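Long-range contacts in sulfoquinovosidase (Escherichia coli, PDB 5AEG), which hydrolyses sulfoquinovosyl diacylglycerides and simple sulfoquinovosides, releasing sulfoquinovose for use as a source of carbon and sulfur: residues G260-T265 and A287-G292; M295-K300 and F367-G372; W304-N309 and A332-Y337. One frame throughout, in Å; residues are numbered along the deposited sequence.

All three contacts lie in the TIM-barrel domain. Interaction 1 closes first: the loops after barrel strands 257-260 and 282-286 meet, closing a span that holds helix 265-277. Interaction 2 then opens at the hairpin of strands 293-296 and 299-302, and does not close until 367-372, which runs into strand 370-374. Within that span sits interaction 3, which joins the loop after the hairpin to barrel strand 329-334 and the residues beyond it. Interaction 1 is therefore in series with the other two. Trp290 probably donates from NE1 to Tyr333 O and accepts at its own O from Asn309 N, and Phe367 of interaction 2 packs on Trp304 and Tyr337 of interaction 3.

Interaction 1: residues G260-T265 and A287-G292; sequences GIQGGT and AQDWSG
Gln262 and Asp289 bury the most surface here, with Ile261 and Gln288 next. The carboxylate of Asp289 reaches across to the backbone around Gln262: Asp289 OD2 accepts a hydrogen bond from Gly263 N at 2.8 Å, met on its syn side, while OD1 lies against the main chain, 3.3 Å from Gln262 CA. A chi1 of 65°, which sets Asp289 CG between its own N and carbonyl carbon, brings this short acid to the neighbouring loop. Outside the two segments, Tyr313 bonds to OD1, so each carboxylate oxygen has a partner. Glycine suits position 263, because its backbone angles would press a CB against the preceding carbonyl oxygen.

Beyond CB and CG, which run past the Asp289 carboxylate, the extended chain of Gln262 ends beside Gln288. There Gln288 NE2 donates to Gln262 OE1 over 3.0 Å. The donor lies well above the plane of the accepting carbonyl, although the oxygen is close to the plane of the Gln288 amide; the two amide planes are turned 58° from each other. The other end of the Gln262 amide is used as well, NE2 bonding to Glu538.

Nearer the barrel strands the backbones approach directly. Ile261 O receives a CA-H...O contact from Ala287 CA at 3.2 Å. Ala287 CB also lies close to that oxygen, so the small side chain fits the close approach. A water accepts from Gln288 N at 3.1 Å and gives a weak bond to Ile261 O.

Gln288 belongs to the sulfoquinovosyl diacylglyceride binding site, and its side chain lies near those of Val302 and His537. The chemistry is consistent with a second-shell role for Gln262, which accepts from the Gln288 amide nitrogen and probably helps to set that amide's orientation, while the Asp289 carboxylate ties the two strand-end loops together through Gly263 N.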
ATOM      1  N   GLY A 260       0.582   9.905 -18.215  1.00 20.20           N
ATOM      2  CA  GLY A 260       1.356  10.803 -17.280  1.00 17.60           C
ATOM      3  C   GLY A 260       2.140  11.711 -18.167  1.00 16.40           C
ATOM      4  O   GLY A 260       2.989  11.279 -18.949  1.00 20.36           O
ATOM      5  N   ILE A 261       1.756  12.987 -18.099  1.00 20.73           N
ATOM      6  CA  ILE A 261       2.367  14.035 -18.911  1.00 19.91           C
ATOM      7  C   ILE A 261       2.692  15.261 -18.023  1.00 19.96           C
ATOM      8  O   ILE A 261       1.937  15.587 -17.168  1.00 24.25           O
ATOM      9  CB  ILE A 261       1.469  14.443 -20.061  1.00 21.47           C
ATOM     10  CG1 ILE A 261       0.989  13.213 -20.898  1.00 20.42           C
ATOM     11  CG2 ILE A 261       2.211  15.463 -20.942  1.00 22.37           C
ATOM     12  CD1 ILE A 261      -0.131  13.505 -21.894  1.00 22.63           C
ATOM     13  N   GLN A 262       3.839  15.886 -18.270  1.00 20.49           N
ATOM     14  CA  GLN A 262       4.158  17.183 -17.683  1.00 20.10           C
ATOM     15  C   GLN A 262       4.534  18.130 -18.846  1.00 21.50           C
ATOM     16  O   GLN A 262       4.798  17.692 -19.959  1.00 22.98           O
ATOM     17  CB  GLN A 262       5.319  17.014 -16.722  1.00 20.75           C
ATOM     18  CG  GLN A 262       5.025  16.063 -15.569  1.00 20.28           C
ATOM     19  CD  GLN A 262       6.192  15.844 -14.619  1.00 22.37           C
ATOM     20  OE1 GLN A 262       6.234  16.430 -13.525  1.00 25.86           O
ATOM     21  NE2 GLN A 262       7.077  14.977 -14.973  1.00 25.72           N
ATOM     22  N   GLY A 263       4.548  19.410 -18.549  1.00 25.16           N
ATOM     23  CA  GLY A 263       5.034  20.400 -19.500  1.00 23.56           C
ATOM     24  C   GLY A 263       4.011  21.332 -20.103  1.00 23.80           C
ATOM     25  O   GLY A 263       4.363  22.105 -21.051  1.00 26.17           O
ATOM     26  N   GLY A 264       2.782  21.248 -19.617  1.00 24.31           N
ATOM     27  CA  GLY A 264       1.729  22.175 -19.875  1.00 24.69           C
ATOM     28  C   GLY A 264       0.649  21.720 -20.888  1.00 25.93           C
ATOM     29  O   GLY A 264       0.654  20.598 -21.386  1.00 24.51           O
ATOM     30  N   THR A 265      -0.346  22.566 -21.085  1.00 24.61           N
ATOM     31  CA  THR A 265      -1.598  22.207 -21.752  1.00 26.17           C
ATOM     32  C   THR A 265      -1.386  21.724 -23.123  1.00 27.70           C
ATOM     33  O   THR A 265      -1.969  20.712 -23.562  1.00 25.52           O
ATOM     34  CB  THR A 265      -2.536  23.438 -21.837  1.00 26.78           C
ATOM     35  OG1 THR A 265      -2.607  23.977 -20.539  1.00 23.84           O
ATOM     36  CG2 THR A 265      -3.990  23.051 -22.234  1.00 27.81           C
ATOM     37  N   ALA A 287      -1.427  15.092 -14.969  1.00 22.39           N
ATOM     38  CA  ALA A 287      -0.388  16.116 -15.101  1.00 21.62           C
ATOM     39  C   ALA A 287      -0.069  16.632 -13.702  1.00 21.01           C
ATOM     40  O   ALA A 287      -0.756  17.542 -13.154  1.00 22.52           O
ATOM     41  CB  ALA A 287      -0.900  17.283 -15.986  1.00 22.53           C
ATOM     42  N   GLN A 288       0.946  16.061 -13.094  1.00 20.54           N
ATOM     43  CA  GLN A 288       1.260  16.461 -11.716  1.00 20.53           C
ATOM     44  C   GLN A 288       1.799  17.929 -11.571  1.00 20.57           C
ATOM     45  O   GLN A 288       1.767  18.465 -10.434  1.00 22.35           O
ATOM     46  CB  GLN A 288       2.187  15.476 -11.054  1.00 20.75           C
ATOM     47  CG  GLN A 288       3.571  15.349 -11.679  1.00 25.60           C
ATOM     48  CD  GLN A 288       4.507  14.470 -10.852  1.00 24.97           C
ATOM     49  OE1 GLN A 288       4.151  13.991  -9.761  1.00 24.61           O
ATOM     50  NE2 GLN A 288       5.768  14.384 -11.317  1.00 24.40           N
ATOM     51  N   ASP A 289       2.288  18.503 -12.675  1.00 21.21           N
ATOM     52  CA  ASP A 289       2.731  19.930 -12.694  1.00 20.32           C
ATOM     53  C   ASP A 289       1.636  20.960 -12.981  1.00 22.52           C
ATOM     54  O   ASP A 289       1.997  22.110 -13.258  1.00 21.71           O
ATOM     55  CB  ASP A 289       3.992  20.140 -13.633  1.00 23.41           C
ATOM     56  CG  ASP A 289       3.721  19.871 -15.053  1.00 22.88           C
ATOM     57  OD1 ASP A 289       2.790  19.075 -15.316  1.00 22.07           O
ATOM     58  OD2 ASP A 289       4.376  20.472 -15.943  1.00 24.16           O
ATOM     59  N   TRP A 290       0.359  20.586 -12.772  1.00 25.29           N
ATOM     60  CA  TRP A 290      -0.784  21.434 -12.878  1.00 25.41           C
ATOM     61  C   TRP A 290      -0.699  22.731 -12.051  1.00 24.87           C
ATOM     62  O   TRP A 290      -1.311  23.741 -12.419  1.00 25.23           O
ATOM     63  CB  TRP A 290      -2.049  20.693 -12.541  1.00 24.98           C
ATOM     64  CG  TRP A 290      -2.226  20.489 -11.077  1.00 21.89           C
ATOM     65  CD1 TRP A 290      -1.416  19.750 -10.264  1.00 23.89           C
ATOM     66  CD2 TRP A 290      -3.197  21.102 -10.229  1.00 24.11           C
ATOM     67  NE1 TRP A 290      -1.852  19.850  -8.975  1.00 21.15           N
ATOM     68  CE2 TRP A 290      -2.920  20.693  -8.918  1.00 24.46           C
ATOM     69  CE3 TRP A 290      -4.260  21.978 -10.448  1.00 24.62           C
ATOM     70  CZ2 TRP A 290      -3.716  21.093  -7.796  1.00 24.89           C
ATOM     71  CZ3 TRP A 290      -5.075  22.364  -9.344  1.00 26.55           C
ATOM     72  CH2 TRP A 290      -4.763  21.918  -8.035  1.00 27.32           C
ATOM     73  N   SER A 291       0.085  22.661 -10.998  1.00 23.53           N
ATOM     74  CA  SER A 291       0.342  23.711 -10.008  1.00 23.46           C
ATOM     75  C   SER A 291       1.624  24.492 -10.305  1.00 23.62           C
ATOM     76  O   SER A 291       1.951  25.465  -9.633  1.00 26.32           O
ATOM     77  CB  SER A 291       0.373  22.996  -8.605  1.00 27.10           C
ATOM     78  OG  SER A 291       1.517  22.129  -8.486  1.00 25.55           O
ATOM     79  N   GLY A 292       2.316  24.194 -11.381  1.00 25.12           N
ATOM     80  CA  GLY A 292       3.602  24.818 -11.688  1.00 24.70           C
ATOM     81  C   GLY A 292       4.813  23.965 -11.451  1.00 25.73           C
ATOM     82  O   GLY A 292       4.716  22.795 -10.982  1.00 23.26           O
TER
HETATM   83  O   HOH W   1       2.326  13.695 -14.449  1.00 20.83           O

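Interaction 2: residues M295-K300 and F367-G372; sequences MTSFGK and FGEFYG
Glu369 OE1 is gripped twice by Ser297. Its hydroxyl, Ser297 OG, donates at 2.8 Å to the syn lone pair of OE1, and Ser297 N adds a nearly straight bond of 3.1 Å (169°) that arrives from above the carboxylate plane. Serine suits the place because its short side chain and its own amide can serve one oxygen together. A bend at chi2 (-89°) curls the Glu369 chain so that its carboxylate lies against the turn. Glu369 OE2 packs 3.7 Å from Thr296 CB and 3.3 Å from Phe298 CE2, with the carboxylate nearly perpendicular to the ring.

Beside this, Phe370 brings CE2 to 3.6 Å from Met295 O and has Thr296 CG2 at its ring edge; Arg294 makes a cation-pi contact with the same ring.

Thr296 also shapes the turn from within: OG1 accepts from Phe298 N in an ST turn and donates to Gly299 O at 2.6 Å. That carbonyl also accepts from Thr296 N. The arrangement is that of a two-stranded antiparallel hairpin closed by a type I turn, its tip held by a glutamate, close to the substrate-binding residue Arg301.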
ATOM      1  N   MET A 295      12.092  24.930 -10.441  1.00 27.65           N
ATOM      2  CA  MET A 295      13.467  24.571 -10.744  1.00 31.07           C
ATOM      3  C   MET A 295      14.329  24.294  -9.483  1.00 35.40           C
ATOM      4  O   MET A 295      14.303  25.075  -8.520  1.00 32.35           O
ATOM      5  CB  MET A 295      14.079  25.709 -11.536  1.00 39.95           C
ATOM      6  CG  MET A 295      15.059  25.249 -12.526  1.00 44.30           C
ATOM      7  SD  MET A 295      14.169  24.194 -13.736  1.00 56.30           S
ATOM      8  CE  MET A 295      15.697  23.348 -14.063  1.00 38.69           C
ATOM      9  N   THR A 296      15.052  23.155  -9.474  1.00 31.37           N
ATOM     10  CA  THR A 296      16.070  22.828  -8.468  1.00 36.23           C
ATOM     11  C   THR A 296      17.412  22.500  -9.189  1.00 36.68           C
ATOM     12  O   THR A 296      17.466  22.359 -10.411  1.00 39.43           O
ATOM     13  CB  THR A 296      15.682  21.608  -7.642  1.00 41.06           C
ATOM     14  OG1 THR A 296      15.725  20.453  -8.490  1.00 42.03           O
ATOM     15  CG2 THR A 296      14.282  21.796  -6.975  1.00 38.29           C
ATOM     16  N   SER A 297      18.488  22.379  -8.427  1.00 42.81           N
ATOM     17  CA  SER A 297      19.794  21.934  -8.964  1.00 50.48           C
ATOM     18  C   SER A 297      19.760  20.530  -9.623  1.00 54.00           C
ATOM     19  O   SER A 297      20.693  20.201 -10.336  1.00 57.12           O
ATOM     20  CB  SER A 297      20.861  21.919  -7.849  1.00 48.34           C
ATOM     21  OG  SER A 297      20.379  21.181  -6.753  1.00 54.64           O
ATOM     22  N   PHE A 298      18.687  19.740  -9.406  1.00 56.33           N
ATOM     23  CA  PHE A 298      18.507  18.380  -9.994  1.00 63.12           C
ATOM     24  C   PHE A 298      17.428  18.302 -11.107  1.00 65.00           C
ATOM     25  O   PHE A 298      17.035  17.205 -11.493  1.00 67.82           O
ATOM     26  CB  PHE A 298      18.191  17.385  -8.872  1.00 65.77           C
ATOM     27  CG  PHE A 298      18.852  17.738  -7.565  1.00 72.38           C
ATOM     28  CD1 PHE A 298      20.212  17.495  -7.368  1.00 79.65           C
ATOM     29  CD2 PHE A 298      18.138  18.402  -6.555  1.00 82.07           C
ATOM     30  CE1 PHE A 298      20.835  17.847  -6.166  1.00 88.18           C
ATOM     31  CE2 PHE A 298      18.755  18.765  -5.356  1.00 85.73           C
ATOM     32  CZ  PHE A 298      20.103  18.478  -5.154  1.00 89.24           C
ATOM     33  N   GLY A 299      17.015  19.459 -11.647  1.00 54.70           N
ATOM     34  CA  GLY A 299      15.915  19.601 -12.616  1.00 46.48           C
ATOM     35  C   GLY A 299      14.584  20.004 -11.955  1.00 43.08           C
ATOM     36  O   GLY A 299      14.534  20.415 -10.804  1.00 40.68           O
ATOM     37  N   LYS A 300      13.499  19.762 -12.687  1.00 38.37           N
ATOM     38  CA  LYS A 300      12.189  20.307 -12.444  1.00 34.23           C
ATOM     39  C   LYS A 300      11.399  19.458 -11.451  1.00 36.56           C
ATOM     40  O   LYS A 300      11.349  18.232 -11.545  1.00 33.57           O
ATOM     41  CB  LYS A 300      11.457  20.408 -13.783  1.00 38.58           C
ATOM     42  CG  LYS A 300      12.315  21.197 -14.793  1.00 42.92           C
ATOM     43  CD  LYS A 300      11.606  21.822 -15.973  1.00 49.13           C
ATOM     44  CE  LYS A 300      10.875  20.817 -16.832  1.00 58.29           C
ATOM     45  NZ  LYS A 300      11.765  19.921 -17.604  1.00 63.86           N
ATOM     46  N   PHE A 367      12.938  20.239   1.726  1.00 53.32           N
ATOM     47  CA  PHE A 367      13.051  19.355   0.553  1.00 58.18           C
ATOM     48  C   PHE A 367      14.112  19.946  -0.389  1.00 63.91           C
ATOM     49  O   PHE A 367      13.888  20.180  -1.574  1.00 83.14           O
ATOM     50  CB  PHE A 367      11.698  19.140  -0.116  1.00 55.63           C
ATOM     51  CG  PHE A 367      10.678  18.484   0.783  1.00 49.05           C
ATOM     52  CD1 PHE A 367      10.723  17.115   1.027  1.00 51.32           C
ATOM     53  CD2 PHE A 367       9.695  19.251   1.422  1.00 52.02           C
ATOM     54  CE1 PHE A 367       9.793  16.512   1.870  1.00 50.42           C
ATOM     55  CE2 PHE A 367       8.761  18.665   2.257  1.00 48.71           C
ATOM     56  CZ  PHE A 367       8.799  17.279   2.455  1.00 45.36           C
ATOM     57  N   GLY A 368      15.264  20.228   0.203  1.00 72.43           N
ATOM     58  CA  GLY A 368      16.484  20.494  -0.514  1.00 70.36           C
ATOM     59  C   GLY A 368      16.662  21.958  -0.331  1.00 69.96           C
ATOM     60  O   GLY A 368      16.859  22.453   0.796  1.00 66.13           O
ATOM     61  N   GLU A 369      16.492  22.652  -1.431  1.00 61.70           N
ATOM     62  CA  GLU A 369      16.701  24.081  -1.444  1.00 67.91           C
ATOM     63  C   GLU A 369      15.432  24.807  -0.891  1.00 61.81           C
ATOM     64  O   GLU A 369      15.539  25.920  -0.348  1.00 55.25           O
ATOM     65  CB  GLU A 369      17.196  24.558  -2.857  1.00 81.13           C
ATOM     66  CG  GLU A 369      16.712  23.804  -4.134  1.00 79.59           C
ATOM     67  CD  GLU A 369      17.560  22.596  -4.593  1.00 85.05           C
ATOM     68  OE1 GLU A 369      18.570  22.787  -5.316  1.00 78.71           O
ATOM     69  OE2 GLU A 369      17.179  21.431  -4.291  1.00 81.05           O
ATOM     70  N   PHE A 370      14.263  24.134  -0.968  1.00 55.24           N
ATOM     71  CA  PHE A 370      12.962  24.714  -0.567  1.00 47.41           C
ATOM     72  C   PHE A 370      12.322  24.002   0.608  1.00 43.16           C
ATOM     73  O   PHE A 370      12.687  22.894   0.906  1.00 51.07           O
ATOM     74  CB  PHE A 370      12.018  24.727  -1.772  1.00 44.80           C
ATOM     75  CG  PHE A 370      12.577  25.541  -2.929  1.00 47.49           C
ATOM     76  CD1 PHE A 370      12.413  26.957  -2.973  1.00 51.36           C
ATOM     77  CD2 PHE A 370      13.378  24.935  -3.908  1.00 46.06           C
ATOM     78  CE1 PHE A 370      12.940  27.711  -4.037  1.00 46.37           C
ATOM     79  CE2 PHE A 370      13.927  25.689  -4.965  1.00 53.32           C
ATOM     80  CZ  PHE A 370      13.705  27.071  -5.031  1.00 44.24           C
ATOM     81  N   TYR A 371      11.355  24.650   1.235  1.00 35.83           N
ATOM     82  CA  TYR A 371      10.689  24.149   2.443  1.00 38.89           C
ATOM     83  C   TYR A 371       9.230  24.062   2.307  1.00 35.69           C
ATOM     84  O   TYR A 371       8.591  24.852   1.584  1.00 33.03           O
ATOM     85  CB  TYR A 371      10.934  25.088   3.617  1.00 42.85           C
ATOM     86  CG  TYR A 371      12.373  25.415   3.857  1.00 48.19           C
ATOM     87  CD1 TYR A 371      13.003  26.434   3.135  1.00 53.18           C
ATOM     88  CD2 TYR A 371      13.112  24.728   4.809  1.00 50.19           C
ATOM     89  CE1 TYR A 371      14.324  26.769   3.376  1.00 57.26           C
ATOM     90  CE2 TYR A 371      14.442  25.061   5.040  1.00 60.62           C
ATOM     91  CZ  TYR A 371      15.041  26.055   4.300  1.00 59.78           C
ATOM     92  OH  TYR A 371      16.350  26.349   4.545  1.00 75.95           O
ATOM     93  N   GLY A 372       8.661  23.139   3.077  1.00 31.87           N
ATOM     94  CA  GLY A 372       7.205  22.980   3.088  1.00 28.92           C
ATOM     95  C   GLY A 372       6.714  22.954   4.487  1.00 29.36           C
ATOM     96  O   GLY A 372       7.321  22.254   5.298  1.00 34.13           O
TER

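Interaction 3: residues W304-N309 and A332-Y337; sequences WNWKWN and AYINPY
Aromatic packing dominates, and Trp306 is covered most. Ile334 CG1 makes a CH-pi contact over the five-membered ring of Trp306, 3.7 Å from the centroid and 12° off the normal; chi1 of -174° turns CG1 anti to the backbone N of Ile334 and brings it there. Trp306 CZ3 meets the edge of the Tyr333 ring at CD1 (3.6 Å), the two planes inclined at 46°. Trp304 and Tyr337 lie side by side, near parallel but slid apart, touching at Trp304 CZ3 and Tyr337 CD2 (3.7 Å). Phe367 packs edge-to-face on both.

Among polar contacts, the indole N-H of Trp306 donates from NE1 to Tyr337 O at 2.9 Å, the oxygen lying close to the ring plane. Tryptophan thus combines a broad apolar surface with a donor for a buried carbonyl. Asn335 stands upright on Trp304, its ND2 over the centre of the indole face and 3.5 Å from CE2, while ND2 also donates to Tyr333 OH and OD1 accepts from Tyr337 N in an Asx turn. A water accepts from Trp304 NE1 (2.8 Å) and donates to Tyr333 OH, which also bonds to the nucleophile Asp405.

The contact lies at the C-terminal end of barrel strand 329-334, the end at which TIM barrels form their active sites; here substrate-binding Trp304 and Tyr333, the partner of the nucleophile, are joined through a shared water.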
ATOM      1  N   TRP A 304       4.724  23.052  -4.932  1.00 24.86           N
ATOM      2  CA  TRP A 304       3.802  22.571  -3.912  1.00 22.61           C
ATOM      3  C   TRP A 304       2.796  23.612  -3.368  1.00 26.67           C
ATOM      4  O   TRP A 304       2.769  23.956  -2.166  1.00 25.02           O
ATOM      5  CB  TRP A 304       4.579  21.892  -2.776  1.00 25.43           C
ATOM      6  CG  TRP A 304       5.266  20.607  -3.143  1.00 25.27           C
ATOM      7  CD1 TRP A 304       5.401  20.066  -4.357  1.00 23.92           C
ATOM      8  CD2 TRP A 304       5.915  19.722  -2.245  1.00 26.11           C
ATOM      9  NE1 TRP A 304       6.154  18.907  -4.302  1.00 26.45           N
ATOM     10  CE2 TRP A 304       6.467  18.686  -2.999  1.00 25.90           C
ATOM     11  CE3 TRP A 304       6.123  19.734  -0.883  1.00 29.35           C
ATOM     12  CZ2 TRP A 304       7.167  17.642  -2.419  1.00 30.93           C
ATOM     13  CZ3 TRP A 304       6.859  18.666  -0.318  1.00 30.30           C
ATOM     14  CH2 TRP A 304       7.311  17.654  -1.083  1.00 27.85           C
ATOM     15  N   ASN A 305       2.001  24.162  -4.260  1.00 26.63           N
ATOM     16  CA  ASN A 305       0.896  25.022  -3.893  1.00 26.03           C
ATOM     17  C   ASN A 305      -0.305  24.609  -4.752  1.00 24.66           C
ATOM     18  O   ASN A 305      -0.277  24.797  -5.948  1.00 26.82           O
ATOM     19  CB  ASN A 305       1.279  26.497  -4.124  1.00 27.72           C
ATOM     20  CG  ASN A 305       0.303  27.447  -3.426  1.00 30.04           C
ATOM     21  OD1 ASN A 305       0.300  27.553  -2.214  1.00 29.81           O
ATOM     22  ND2 ASN A 305      -0.605  28.003  -4.172  1.00 32.44           N
ATOM     23  N   TRP A 306      -1.357  24.133  -4.087  1.00 25.58           N
ATOM     24  CA  TRP A 306      -2.419  23.296  -4.668  1.00 25.39           C
ATOM     25  C   TRP A 306      -3.563  24.154  -5.243  1.00 25.79           C
ATOM     26  O   TRP A 306      -4.725  24.150  -4.821  1.00 26.95           O
ATOM     27  CB  TRP A 306      -2.868  22.192  -3.683  1.00 24.87           C
ATOM     28  CG  TRP A 306      -1.729  21.647  -2.932  1.00 24.81           C
ATOM     29  CD1 TRP A 306      -1.574  21.631  -1.575  1.00 26.53           C
ATOM     30  CD2 TRP A 306      -0.606  20.988  -3.455  1.00 23.89           C
ATOM     31  NE1 TRP A 306      -0.398  21.067  -1.228  1.00 23.50           N
ATOM     32  CE2 TRP A 306       0.251  20.711  -2.361  1.00 24.19           C
ATOM     33  CE3 TRP A 306      -0.162  20.715  -4.758  1.00 25.05           C
ATOM     34  CZ2 TRP A 306       1.425  20.064  -2.510  1.00 25.65           C
ATOM     35  CZ3 TRP A 306       1.030  20.067  -4.901  1.00 24.98           C
ATOM     36  CH2 TRP A 306       1.808  19.756  -3.802  1.00 22.72           C
ATOM     37  N   LYS A 307      -3.165  24.822  -6.327  1.00 25.02           N
ATOM     38  CA  LYS A 307      -4.061  25.632  -7.096  1.00 31.57           C
ATOM     39  C   LYS A 307      -3.572  25.634  -8.535  1.00 24.42           C
ATOM     40  O   LYS A 307      -2.348  25.636  -8.787  1.00 27.22           O
ATOM     41  CB  LYS A 307      -3.999  27.018  -6.480  1.00 37.26           C
ATOM     42  CG  LYS A 307      -5.000  28.048  -6.940  1.00 49.46           C
ATOM     43  CD  LYS A 307      -5.189  29.097  -5.804  1.00 59.80           C
ATOM     44  CE  LYS A 307      -3.908  29.602  -5.051  1.00 63.68           C
ATOM     45  NZ  LYS A 307      -3.968  29.604  -3.535  1.00 58.30           N
ATOM     46  N   TRP A 308      -4.496  25.668  -9.474  1.00 27.56           N
ATOM     47  CA  TRP A 308      -4.176  25.628 -10.928  1.00 27.36           C
ATOM     48  C   TRP A 308      -3.274  26.791 -11.288  1.00 28.04           C
ATOM     49  O   TRP A 308      -3.544  27.901 -10.900  1.00 27.96           O
ATOM     50  CB  TRP A 308      -5.484  25.667 -11.764  1.00 26.15           C
ATOM     51  CG  TRP A 308      -5.317  26.058 -13.144  1.00 26.68           C
ATOM     52  CD1 TRP A 308      -4.344  25.709 -13.985  1.00 25.23           C
ATOM     53  CD2 TRP A 308      -6.144  26.968 -13.850  1.00 26.96           C
ATOM     54  NE1 TRP A 308      -4.514  26.300 -15.192  1.00 25.93           N
ATOM     55  CE2 TRP A 308      -5.615  27.081 -15.150  1.00 27.82           C
ATOM     56  CE3 TRP A 308      -7.304  27.678 -13.514  1.00 29.02           C
ATOM     57  CZ2 TRP A 308      -6.193  27.916 -16.166  1.00 27.79           C
ATOM     58  CZ3 TRP A 308      -7.925  28.504 -14.546  1.00 30.90           C
ATOM     59  CH2 TRP A 308      -7.339  28.603 -15.852  1.00 26.99           C
ATOM     60  N   ASN A 309      -2.179  26.528 -11.930  1.00 24.21           N
ATOM     61  CA  ASN A 309      -1.235  27.492 -12.330  1.00 24.88           C
ATOM     62  C   ASN A 309      -1.476  27.787 -13.831  1.00 26.76           C
ATOM     63  O   ASN A 309      -1.098  27.013 -14.727  1.00 21.81           O
ATOM     64  CB  ASN A 309       0.172  26.916 -12.073  1.00 25.65           C
ATOM     65  CG  ASN A 309       1.303  27.897 -12.353  1.00 31.04           C
ATOM     66  OD1 ASN A 309       1.319  28.584 -13.387  1.00 29.09           O
ATOM     67  ND2 ASN A 309       2.296  27.915 -11.478  1.00 30.75           N
ATOM     68  N   ALA A 332      -4.856  15.377 -11.313  1.00 20.71           N
ATOM     69  CA  ALA A 332      -3.831  16.296 -10.779  1.00 22.59           C
ATOM     70  C   ALA A 332      -3.057  15.694  -9.631  1.00 22.84           C
ATOM     71  O   ALA A 332      -2.860  14.509  -9.625  1.00 23.55           O
ATOM     72  CB  ALA A 332      -4.496  17.639 -10.446  1.00 23.64           C
ATOM     73  N   TYR A 333      -2.540  16.493  -8.702  1.00 22.37           N
ATOM     74  CA  TYR A 333      -1.628  16.046  -7.675  1.00 21.98           C
ATOM     75  C   TYR A 333      -1.804  16.954  -6.456  1.00 22.78           C
ATOM     76  O   TYR A 333      -1.902  18.210  -6.611  1.00 18.94           O
ATOM     77  CB  TYR A 333      -0.173  16.138  -8.176  1.00 18.79           C
ATOM     78  CG  TYR A 333       0.883  15.819  -7.176  1.00 21.06           C
ATOM     79  CD1 TYR A 333       1.281  16.765  -6.190  1.00 19.05           C
ATOM     80  CD2 TYR A 333       1.559  14.624  -7.190  1.00 19.36           C
ATOM     81  CE1 TYR A 333       2.236  16.437  -5.243  1.00 21.11           C
ATOM     82  CE2 TYR A 333       2.535  14.305  -6.243  1.00 23.42           C
ATOM     83  CZ  TYR A 333       2.858  15.220  -5.261  1.00 20.51           C
ATOM     84  OH  TYR A 333       3.800  14.949  -4.356  1.00 21.30           O
ATOM     85  N   ILE A 334      -1.719  16.336  -5.276  1.00 22.17           N
ATOM     86  CA  ILE A 334      -1.715  17.038  -4.004  1.00 20.67           C
ATOM     87  C   ILE A 334      -0.961  16.196  -2.964  1.00 22.37           C
ATOM     88  O   ILE A 334      -0.900  14.942  -3.071  1.00 19.62           O
ATOM     89  CB  ILE A 334      -3.151  17.423  -3.546  1.00 21.78           C
ATOM     90  CG1 ILE A 334      -3.049  18.293  -2.271  1.00 21.82           C
ATOM     91  CG2 ILE A 334      -4.065  16.249  -3.246  1.00 22.45           C
ATOM     92  CD1 ILE A 334      -4.344  19.010  -1.989  1.00 27.54           C
ATOM     93  N   ASN A 335      -0.336  16.874  -1.989  1.00 23.03           N
ATOM     94  CA  ASN A 335       0.281  16.246  -0.860  1.00 21.99           C
ATOM     95  C   ASN A 335      -0.010  17.080   0.416  1.00 23.30           C
ATOM     96  O   ASN A 335      -0.598  18.168   0.268  1.00 23.59           O
ATOM     97  CB  ASN A 335       1.712  15.908  -1.131  1.00 19.69           C
ATOM     98  CG  ASN A 335       2.664  17.052  -1.063  1.00 21.55           C
ATOM     99  OD1 ASN A 335       2.590  17.912  -0.225  1.00 24.39           O
ATOM    100  ND2 ASN A 335       3.661  16.991  -1.885  1.00 19.97           N
ATOM    101  N   PRO A 336       0.362  16.575   1.593  1.00 25.60           N
ATOM    102  CA  PRO A 336      -0.133  17.250   2.800  1.00 23.79           C
ATOM    103  C   PRO A 336       0.888  18.253   3.342  1.00 25.73           C
ATOM    104  O   PRO A 336       0.853  18.564   4.540  1.00 25.19           O
ATOM    105  CB  PRO A 336      -0.402  16.077   3.715  1.00 26.66           C
ATOM    106  CG  PRO A 336       0.785  15.162   3.422  1.00 28.39           C
ATOM    107  CD  PRO A 336       1.081  15.323   1.952  1.00 24.76           C
ATOM    108  N   TYR A 337       1.764  18.777   2.460  1.00 24.08           N
ATOM    109  CA  TYR A 337       2.683  19.873   2.753  1.00 26.84           C
ATOM    110  C   TYR A 337       2.311  21.076   1.852  1.00 25.86           C
ATOM    111  O   TYR A 337       1.541  20.939   0.883  1.00 25.19           O
ATOM    112  CB  TYR A 337       4.116  19.523   2.457  1.00 23.97           C
ATOM    113  CG  TYR A 337       4.641  18.222   3.070  1.00 28.75           C
ATOM    114  CD1 TYR A 337       5.128  18.175   4.390  1.00 29.49           C
ATOM    115  CD2 TYR A 337       4.758  17.064   2.291  1.00 27.08           C
ATOM    116  CE1 TYR A 337       5.680  16.985   4.909  1.00 32.71           C
ATOM    117  CE2 TYR A 337       5.225  15.888   2.809  1.00 27.06           C
ATOM    118  CZ  TYR A 337       5.749  15.829   4.114  1.00 27.57           C
ATOM    119  OH  TYR A 337       6.274  14.605   4.617  1.00 27.37           O
TER
HETATM  120  O   HOH W   2       6.222  16.349  -5.499  1.00 35.67           O